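Local coordinates for protein aspartokinase (Synechocystis, PDB 3L76) that probably phosphorylates the beta-carboxyl group of aspartate with ATP to open threonine and lysine biosynthesis, and binds both amino acids in its ACT domains, at residues A[280-286]-A[552-558]; A[546-550]-A[583-588]. All coordinates share one frame; numbering follows the deposited sequence.

Contact 1 (A[280-286]-A[552-558]); sequences DRPGVAS and AQENINI. With THR (threonine), chain C.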
ATOM      1  N   ASP A 280      26.600 -20.925  51.067  1.00 51.40           N
ATOM      2  CA  ASP A 280      25.681 -20.905  49.930  1.00 40.87           C
ATOM      3  C   ASP A 280      24.553 -21.908  50.080  1.00 47.15           C
ATOM      4  O   ASP A 280      24.556 -22.957  49.443  1.00 41.82           O
ATOM      5  CB  ASP A 280      26.424 -21.163  48.616  1.00 46.17           C
ATOM      6  CG  ASP A 280      25.497 -21.125  47.406  1.00 64.66           C
ATOM      7  OD1 ASP A 280      24.404 -20.511  47.490  1.00 47.39           O
ATOM      8  OD2 ASP A 280      25.861 -21.710  46.368  1.00 58.16           O
ATOM      9  N   ARG A 281      23.581 -21.574  50.917  1.00 32.33           N
ATOM     10  CA  ARG A 281      22.441 -22.440  51.156  1.00 50.71           C
ATOM     11  C   ARG A 281      21.199 -21.593  51.408  1.00 60.75           C
ATOM     12  O   ARG A 281      21.312 -20.427  51.761  1.00 48.64           O
ATOM     13  CB  ARG A 281      22.711 -23.331  52.369  1.00 53.74           C
ATOM     14  CG  ARG A 281      22.992 -22.558  53.647  1.00 58.26           C
ATOM     15  CD  ARG A 281      22.995 -23.461  54.878  1.00 76.66           C
ATOM     16  NE  ARG A 281      23.268 -22.686  56.087  1.00 85.65           N
ATOM     17  CZ  ARG A 281      24.384 -22.766  56.805  1.00 87.71           C
ATOM     18  NH1 ARG A 281      25.346 -23.614  56.464  1.00 90.98           N
ATOM     19  NH2 ARG A 281      24.528 -21.995  57.873  1.00 61.76           N
ATOM     20  N   PRO A 282      20.007 -22.181  51.239  1.00 64.19           N
ATOM     21  CA  PRO A 282      18.774 -21.448  51.528  1.00 64.64           C
ATOM     22  C   PRO A 282      18.757 -20.868  52.944  1.00 72.26           C
ATOM     23  O   PRO A 282      19.213 -21.513  53.890  1.00 67.46           O
ATOM     24  CB  PRO A 282      17.692 -22.526  51.384  1.00 30.99           C
ATOM     25  CG  PRO A 282      18.269 -23.507  50.453  1.00 52.13           C
ATOM     26  CD  PRO A 282      19.732 -23.548  50.770  1.00 51.49           C
ATOM     27  N   GLY A 283      18.240 -19.651  53.077  1.00 46.93           N
ATOM     28  CA  GLY A 283      18.052 -19.038  54.377  1.00 41.41           C
ATOM     29  C   GLY A 283      19.035 -17.938  54.720  1.00 50.24           C
ATOM     30  O   GLY A 283      18.744 -17.083  55.551  1.00 42.28           O
ATOM     31  N   VAL A 284      20.203 -17.956  54.089  1.00 33.03           N
ATOM     32  CA  VAL A 284      21.239 -16.989  54.405  1.00 39.87           C
ATOM     33  C   VAL A 284      20.803 -15.553  54.086  1.00 60.77           C
ATOM     34  O   VAL A 284      20.768 -14.695  54.977  1.00 44.58           O
ATOM     35  CB  VAL A 284      22.547 -17.311  53.691  1.00 58.47           C
ATOM     36  CG1 VAL A 284      23.618 -16.330  54.116  1.00 48.10           C
ATOM     37  CG2 VAL A 284      22.980 -18.726  54.013  1.00 68.95           C
ATOM     38  N   ALA A 285      20.463 -15.282  52.828  1.00 49.14           N
ATOM     39  CA  ALA A 285      20.085 -13.915  52.463  1.00 45.05           C
ATOM     40  C   ALA A 285      18.860 -13.502  53.255  1.00 43.25           C
ATOM     41  O   ALA A 285      18.790 -12.381  53.752  1.00 36.82           O
ATOM     42  CB  ALA A 285      19.837 -13.779  50.962  1.00 46.00           C
ATOM     43  N   SER A 286      17.906 -14.422  53.382  1.00 39.50           N
ATOM     44  CA  SER A 286      16.721 -14.186  54.192  1.00 52.18           C
ATOM     45  C   SER A 286      17.067 -13.597  55.563  1.00 56.34           C
ATOM     46  O   SER A 286      16.563 -12.538  55.927  1.00 56.65           O
ATOM     47  CB  SER A 286      15.934 -15.477  54.371  1.00 65.56           C
ATOM     48  OG  SER A 286      14.727 -15.223  55.061  1.00 67.28           O
ATOM     49  N   ALA A 552      13.118 -19.007  50.845  1.00 62.21           N
ATOM     50  CA  ALA A 552      13.747 -19.883  51.807  1.00 67.06           C
ATOM     51  C   ALA A 552      12.731 -20.816  52.457  1.00 83.58           C
ATOM     52  O   ALA A 552      13.031 -21.992  52.687  1.00 76.15           O
ATOM     53  CB  ALA A 552      14.488 -19.072  52.860  1.00 62.01           C
ATOM     54  N   GLN A 553      11.538 -20.290  52.750  1.00 88.62           N
ATOM     55  CA  GLN A 553      10.475 -21.067  53.396  1.00 84.73           C
ATOM     56  C   GLN A 553      10.051 -22.230  52.518  1.00 78.18           C
ATOM     57  O   GLN A 553       9.472 -23.202  52.990  1.00113.60           O
ATOM     58  CB  GLN A 553       9.264 -20.190  53.726  1.00 86.29           C
ATOM     59  CG  GLN A 553       9.548 -19.096  54.742  1.00115.59           C
ATOM     60  CD  GLN A 553       8.436 -18.065  54.825  1.00131.29           C
ATOM     61  OE1 GLN A 553       7.461 -18.128  54.080  1.00131.53           O
ATOM     62  NE2 GLN A 553       8.584 -17.105  55.729  1.00138.51           N
ATOM     63  N   GLU A 554      10.344 -22.117  51.232  1.00 86.55           N
ATOM     64  CA  GLU A 554      10.096 -23.188  50.285  1.00 81.70           C
ATOM     65  C   GLU A 554      11.371 -23.974  50.045  1.00 72.42           C
ATOM     66  O   GLU A 554      11.432 -24.783  49.135  1.00 65.30           O
ATOM     67  CB  GLU A 554       9.581 -22.612  48.961  1.00 70.71           C
ATOM     68  CG  GLU A 554       8.088 -22.388  48.949  1.00 76.73           C
ATOM     69  CD  GLU A 554       7.341 -23.693  48.866  1.00 89.70           C
ATOM     70  OE1 GLU A 554       6.489 -23.944  49.740  1.00 98.17           O
ATOM     71  OE2 GLU A 554       7.629 -24.479  47.935  1.00 86.17           O
ATOM     72  N   ASN A 555      12.384 -23.721  50.869  1.00 68.40           N
ATOM     73  CA  ASN A 555      13.708 -24.319  50.707  1.00 75.39           C
ATOM     74  C   ASN A 555      14.243 -24.153  49.288  1.00 75.49           C
ATOM     75  O   ASN A 555      14.623 -25.117  48.629  1.00 66.02           O
ATOM     76  CB  ASN A 555      13.711 -25.792  51.126  1.00 82.94           C
ATOM     77  CG  ASN A 555      15.108 -26.317  51.396  1.00 96.79           C
ATOM     78  OD1 ASN A 555      16.049 -26.028  50.663  1.00110.54           O
ATOM     79  ND2 ASN A 555      15.247 -27.088  52.455  1.00127.33           N
ATOM     80  N   ILE A 556      14.257 -22.912  48.821  1.00 79.27           N
ATOM     81  CA  ILE A 556      14.727 -22.590  47.482  1.00 63.27           C
ATOM     82  C   ILE A 556      16.021 -21.784  47.592  1.00 61.39           C
ATOM     83  O   ILE A 556      16.078 -20.741  48.248  1.00 51.76           O
ATOM     84  CB  ILE A 556      13.644 -21.810  46.687  1.00 67.33           C
ATOM     85  CG1 ILE A 556      12.500 -22.737  46.303  1.00 57.98           C
ATOM     86  CG2 ILE A 556      14.214 -21.187  45.434  1.00 51.80           C
ATOM     87  CD1 ILE A 556      11.323 -22.029  45.670  1.00 77.48           C
ATOM     88  N   ASN A 557      17.079 -22.280  46.975  1.00 59.92           N
ATOM     89  CA  ASN A 557      18.352 -21.600  47.084  1.00 58.76           C
ATOM     90  C   ASN A 557      18.450 -20.441  46.105  1.00 58.76           C
ATOM     91  O   ASN A 557      18.018 -20.544  44.957  1.00 44.24           O
ATOM     92  CB  ASN A 557      19.510 -22.574  46.872  1.00 50.97           C
ATOM     93  CG  ASN A 557      20.858 -21.930  47.118  1.00 66.03           C
ATOM     94  OD1 ASN A 557      21.096 -21.348  48.177  1.00 45.49           O
ATOM     95  ND2 ASN A 557      21.748 -22.023  46.133  1.00 53.25           N
ATOM     96  N   ILE A 558      19.036 -19.342  46.561  1.00 44.35           N
ATOM     97  CA  ILE A 558      19.182 -18.172  45.714  1.00 45.78           C
ATOM     98  C   ILE A 558      20.588 -18.121  45.137  1.00 60.00           C
ATOM     99  O   ILE A 558      21.558 -17.916  45.866  1.00 67.71           O
ATOM    100  CB  ILE A 558      18.877 -16.881  46.486  1.00 30.30           C
ATOM    101  CG1 ILE A 558      17.472 -16.947  47.094  1.00 22.75           C
ATOM    102  CG2 ILE A 558      19.030 -15.669  45.569  1.00 25.61           C
ATOM    103  CD1 ILE A 558      17.157 -15.796  48.014  1.00 44.63           C
TER
HETATM  104  N   THR C 601      22.181 -19.021  48.634  1.00 26.39           N
HETATM  105  CA  THR C 601      21.920 -18.156  49.793  1.00 42.37           C
HETATM  106  C   THR C 601      20.430 -18.056  50.106  1.00 52.17           C
HETATM  107  O   THR C 601      19.595 -18.616  49.375  1.00 37.35           O
HETATM  108  CB  THR C 601      22.521 -16.749  49.613  1.00 42.93           C
HETATM  109  OG1 THR C 601      21.921 -16.102  48.478  1.00 48.67           O
HETATM  110  CG2 THR C 601      24.022 -16.859  49.378  1.00 32.62           C
HETATM  111  OXT THR C 601      20.053 -17.439  51.110  1.00 35.10           O
HETATM  112  O   HOH W   1      24.533 -18.312  45.756  1.00 41.06           O
HETATM  113  O   HOH W   2      17.291 -18.817  50.220  1.00 27.83           O
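Asp280 and Asn557 each carry CG trans to the backbone N (chi1 -179° and -174°), which swings carboxylate and amide from the two segments to the ammonium end of one bound threonine. The two side chains cross at about a right angle with their planes 47° apart, and a weak hydrogen bond from Asn557 ND2 to Asp280 OD1 (3.3 Å) joins them. The threonine N donates to three acceptors: Asn557 OD1 at 2.6 Å, Asp280 OD1 at 2.9 Å and the carbonyl O of Ile558. Its carboxylate is shared between the segments, OXT taking the N-H of Ala285 (N to OXT 2.8 Å) at the start of helix 284-294 and O taking that of Ile558. A water bridges threonine O, Gly283 N and Ile556 O. Beside the ligand, the Pro282 ring lies against Asn557, with Pro282 CG 3.4 Å from Asn555 OD1, while Ala552 CB rests 3.8 Å from Gly283 N. Gly283, the N-cap residue, has a positive phi, a conformation that favours glycine and turns the chain tightly into the helix. On the other segment, Asn555, also of positive phi, closes helix 543-552 with a Schellman motif. The pocket thus lies between two ACT domains of one chain, as is common for amino-acid effectors of ACT domains; Gln304 completes it by bonding both the ligand and Ile558 O. Because acceptors surround the ammonium group while backbone N-H groups and the helix start face the carboxylate, the site reads the charged amino-acid backbone of threonine and probably favours its zwitterion.

Contact 2 (A[546-550]-A[583-588]); sequences HFFAA and AAHSAF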
ATOM      1  N   HIS A 546      11.462  -9.771  52.708  1.00 48.06           N
ATOM      2  CA  HIS A 546      10.253 -10.569  52.569  1.00 55.04           C
ATOM      3  C   HIS A 546      10.330 -11.509  51.378  1.00 51.39           C
ATOM      4  O   HIS A 546       9.925 -12.660  51.460  1.00 53.53           O
ATOM      5  CB  HIS A 546       9.033  -9.673  52.435  1.00 47.79           C
ATOM      6  CG  HIS A 546       7.752 -10.357  52.784  1.00 79.23           C
ATOM      7  ND1 HIS A 546       7.598 -11.088  53.945  1.00 82.59           N
ATOM      8  CD2 HIS A 546       6.568 -10.432  52.134  1.00 62.76           C
ATOM      9  CE1 HIS A 546       6.375 -11.577  53.992  1.00 66.86           C
ATOM     10  NE2 HIS A 546       5.727 -11.196  52.904  1.00 61.32           N
ATOM     11  N   PHE A 547      10.846 -10.994  50.265  1.00 52.67           N
ATOM     12  CA  PHE A 547      11.027 -11.771  49.043  1.00 58.61           C
ATOM     13  C   PHE A 547      11.945 -12.987  49.288  1.00 69.01           C
ATOM     14  O   PHE A 547      11.572 -14.129  49.000  1.00 57.62           O
ATOM     15  CB  PHE A 547      11.553 -10.843  47.930  1.00 56.65           C
ATOM     16  CG  PHE A 547      11.722 -11.505  46.590  1.00 32.19           C
ATOM     17  CD1 PHE A 547      11.055 -12.680  46.279  1.00 32.14           C
ATOM     18  CD2 PHE A 547      12.551 -10.942  45.632  1.00 30.66           C
ATOM     19  CE1 PHE A 547      11.226 -13.289  45.042  1.00 40.43           C
ATOM     20  CE2 PHE A 547      12.728 -11.545  44.386  1.00 40.93           C
ATOM     21  CZ  PHE A 547      12.062 -12.716  44.091  1.00 44.97           C
ATOM     22  N   PHE A 548      13.130 -12.742  49.842  1.00 54.87           N
ATOM     23  CA  PHE A 548      14.084 -13.816  50.126  1.00 54.20           C
ATOM     24  C   PHE A 548      13.551 -14.822  51.147  1.00 60.26           C
ATOM     25  O   PHE A 548      13.813 -16.017  51.048  1.00 54.81           O
ATOM     26  CB  PHE A 548      15.408 -13.245  50.625  1.00 39.75           C
ATOM     27  CG  PHE A 548      15.992 -12.203  49.732  1.00 42.14           C
ATOM     28  CD1 PHE A 548      15.747 -12.223  48.363  1.00 48.47           C
ATOM     29  CD2 PHE A 548      16.793 -11.196  50.254  1.00 55.80           C
ATOM     30  CE1 PHE A 548      16.287 -11.256  47.527  1.00 40.31           C
ATOM     31  CE2 PHE A 548      17.344 -10.227  49.422  1.00 52.82           C
ATOM     32  CZ  PHE A 548      17.096 -10.264  48.055  1.00 33.38           C
ATOM     33  N   ALA A 549      12.807 -14.335  52.131  1.00 71.19           N
ATOM     34  CA  ALA A 549      12.242 -15.219  53.137  1.00 73.19           C
ATOM     35  C   ALA A 549      11.228 -16.147  52.494  1.00 81.17           C
ATOM     36  O   ALA A 549      11.097 -17.306  52.878  1.00 73.83           O
ATOM     37  CB  ALA A 549      11.601 -14.422  54.247  1.00 51.62           C
ATOM     38  N   ALA A 550      10.518 -15.628  51.502  1.00 78.22           N
ATOM     39  CA  ALA A 550       9.498 -16.394  50.805  1.00 60.84           C
ATOM     40  C   ALA A 550      10.110 -17.589  50.078  1.00 69.39           C
ATOM     41  O   ALA A 550       9.515 -18.665  50.031  1.00 72.72           O
ATOM     42  CB  ALA A 550       8.752 -15.499  49.829  1.00 51.93           C
ATOM     43  N   ALA A 583       5.444 -18.542  45.213  1.00 61.09           N
ATOM     44  CA  ALA A 583       5.839 -18.035  46.522  1.00 71.36           C
ATOM     45  C   ALA A 583       5.866 -16.510  46.562  1.00 81.10           C
ATOM     46  O   ALA A 583       5.348 -15.900  47.499  1.00 81.66           O
ATOM     47  CB  ALA A 583       7.195 -18.603  46.925  1.00 59.74           C
ATOM     48  N   ALA A 584       6.482 -15.900  45.551  1.00 49.40           N
ATOM     49  CA  ALA A 584       6.530 -14.440  45.444  1.00 66.11           C
ATOM     50  C   ALA A 584       5.141 -13.811  45.318  1.00 69.46           C
ATOM     51  O   ALA A 584       4.862 -12.781  45.928  1.00 66.98           O
ATOM     52  CB  ALA A 584       7.414 -14.007  44.267  1.00 46.58           C
ATOM     53  N   HIS A 585       4.273 -14.426  44.521  1.00 49.49           N
ATOM     54  CA  HIS A 585       2.919 -13.901  44.314  1.00 58.97           C
ATOM     55  C   HIS A 585       2.094 -13.969  45.596  1.00 63.25           C
ATOM     56  O   HIS A 585       1.288 -13.080  45.872  1.00 78.72           O
ATOM     57  CB  HIS A 585       2.204 -14.651  43.182  1.00 50.83           C
ATOM     58  CG  HIS A 585       1.053 -13.899  42.577  1.00 78.60           C
ATOM     59  ND1 HIS A 585      -0.250 -14.058  43.001  1.00 79.25           N
ATOM     60  CD2 HIS A 585       1.011 -12.991  41.570  1.00 78.16           C
ATOM     61  CE1 HIS A 585      -1.043 -13.278  42.286  1.00 60.45           C
ATOM     62  NE2 HIS A 585      -0.303 -12.620  41.413  1.00 56.66           N
ATOM     63  N   SER A 586       2.305 -15.025  46.376  1.00 73.60           N
ATOM     64  CA  SER A 586       1.612 -15.183  47.651  1.00 87.55           C
ATOM     65  C   SER A 586       2.224 -14.315  48.741  1.00 76.59           C
ATOM     66  O   SER A 586       1.514 -13.747  49.565  1.00 57.31           O
ATOM     67  CB  SER A 586       1.618 -16.646  48.090  1.00 65.83           C
ATOM     68  OG  SER A 586       0.949 -17.461  47.145  1.00122.16           O
ATOM     69  N   ALA A 587       3.547 -14.221  48.748  1.00 60.70           N
ATOM     70  CA  ALA A 587       4.241 -13.419  49.750  1.00 64.54           C
ATOM     71  C   ALA A 587       3.733 -11.986  49.769  1.00 67.19           C
ATOM     72  O   ALA A 587       3.635 -11.373  50.823  1.00 69.39           O
ATOM     73  CB  ALA A 587       5.740 -13.447  49.511  1.00 59.13           C
ATOM     74  N   PHE A 588       3.396 -11.448  48.605  1.00 63.12           N
ATOM     75  CA  PHE A 588       2.999 -10.049  48.540  1.00 63.72           C
ATOM     76  C   PHE A 588       1.493  -9.839  48.342  1.00 69.28           C
ATOM     77  O   PHE A 588       1.050  -8.763  47.948  1.00 58.49           O
ATOM     78  CB  PHE A 588       3.844  -9.307  47.499  1.00 47.00           C
ATOM     79  CG  PHE A 588       5.314  -9.224  47.867  1.00 51.89           C
ATOM     80  CD1 PHE A 588       5.756  -8.324  48.832  1.00 40.79           C
ATOM     81  CD2 PHE A 588       6.248 -10.049  47.257  1.00 57.73           C
ATOM     82  CE1 PHE A 588       7.099  -8.246  49.175  1.00 51.40           C
ATOM     83  CE2 PHE A 588       7.595  -9.981  47.603  1.00 58.72           C
ATOM     84  CZ  PHE A 588       8.020  -9.076  48.560  1.00 50.75           C
TER
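His546 supplies the polar link between the two helices: its NE2 donates to the carbonyl O of Ala587 at 3.0 Å, with a bent N-H...O angle of 133°. The acceptor lies close to the imidazole plane, whereas the nitrogen stands above the carbonyl plane. This bond implies a proton on NE2 and uses an oxygen of the last turn of helix 577-587. The aromatic contact comes from the same ring. With CG trans to the backbone N, the imidazole reaches across to Phe588 and turns its CD2 edge onto one face of the phenyl ring, His546 CD2 to Phe588 CE1 3.7 Å. The result is a T-shaped pair, centroids 5.2 Å apart and planes at 79°. Helices 543-552 and 577-587 are the two helices of the C-terminal ACT domain, packed on one face of its antiparallel sheet; the chain here follows the beta-alpha-beta-beta-alpha order of the ACT fold, with no strand after helix 577-587. Their short segments run at 130° with axes 9.2 Å apart. The remaining contacts are apolar. Small residues face each other where the backbones are near, Ala550 CB meeting Ala587 CB at 3.7 Å and Ala583 CB lying against the carbonyl O of Ala550. Deeper, the Phe547 ring brings CE1 to 4.0 Å from Ala584 CB, and Phe547 CB meets Phe588 CZ, again at 4.0 Å. Strand 520-533 lies beneath them, with Ile532 touching Phe547, Ala584 and Phe588, while Ile568 and Cys570 of strand 567-573 also pack on Phe547.

Both contacts use helix 543-552, from different parts: 546-550 is its middle, while 552-558 is its last residue and the loop that follows. Contact 2 stays within the C-terminal ACT domain, pairing its two helices mostly through alanine and phenylalanine, with a single hydrogen bond from the exposed His546. Contact 1 joins that domain to the ACT domain of 280-286, and is polar round the threonine, with Pro282 and Ala552 packing beside it. Each is partly buried. They meet at Phe548 and Ala549, which take no part in the pairing with 583-588 and pack against Ala285, Ser286 and Ile558, so one helix takes part both in the pairing of helices within its domain and in the boundary between domains.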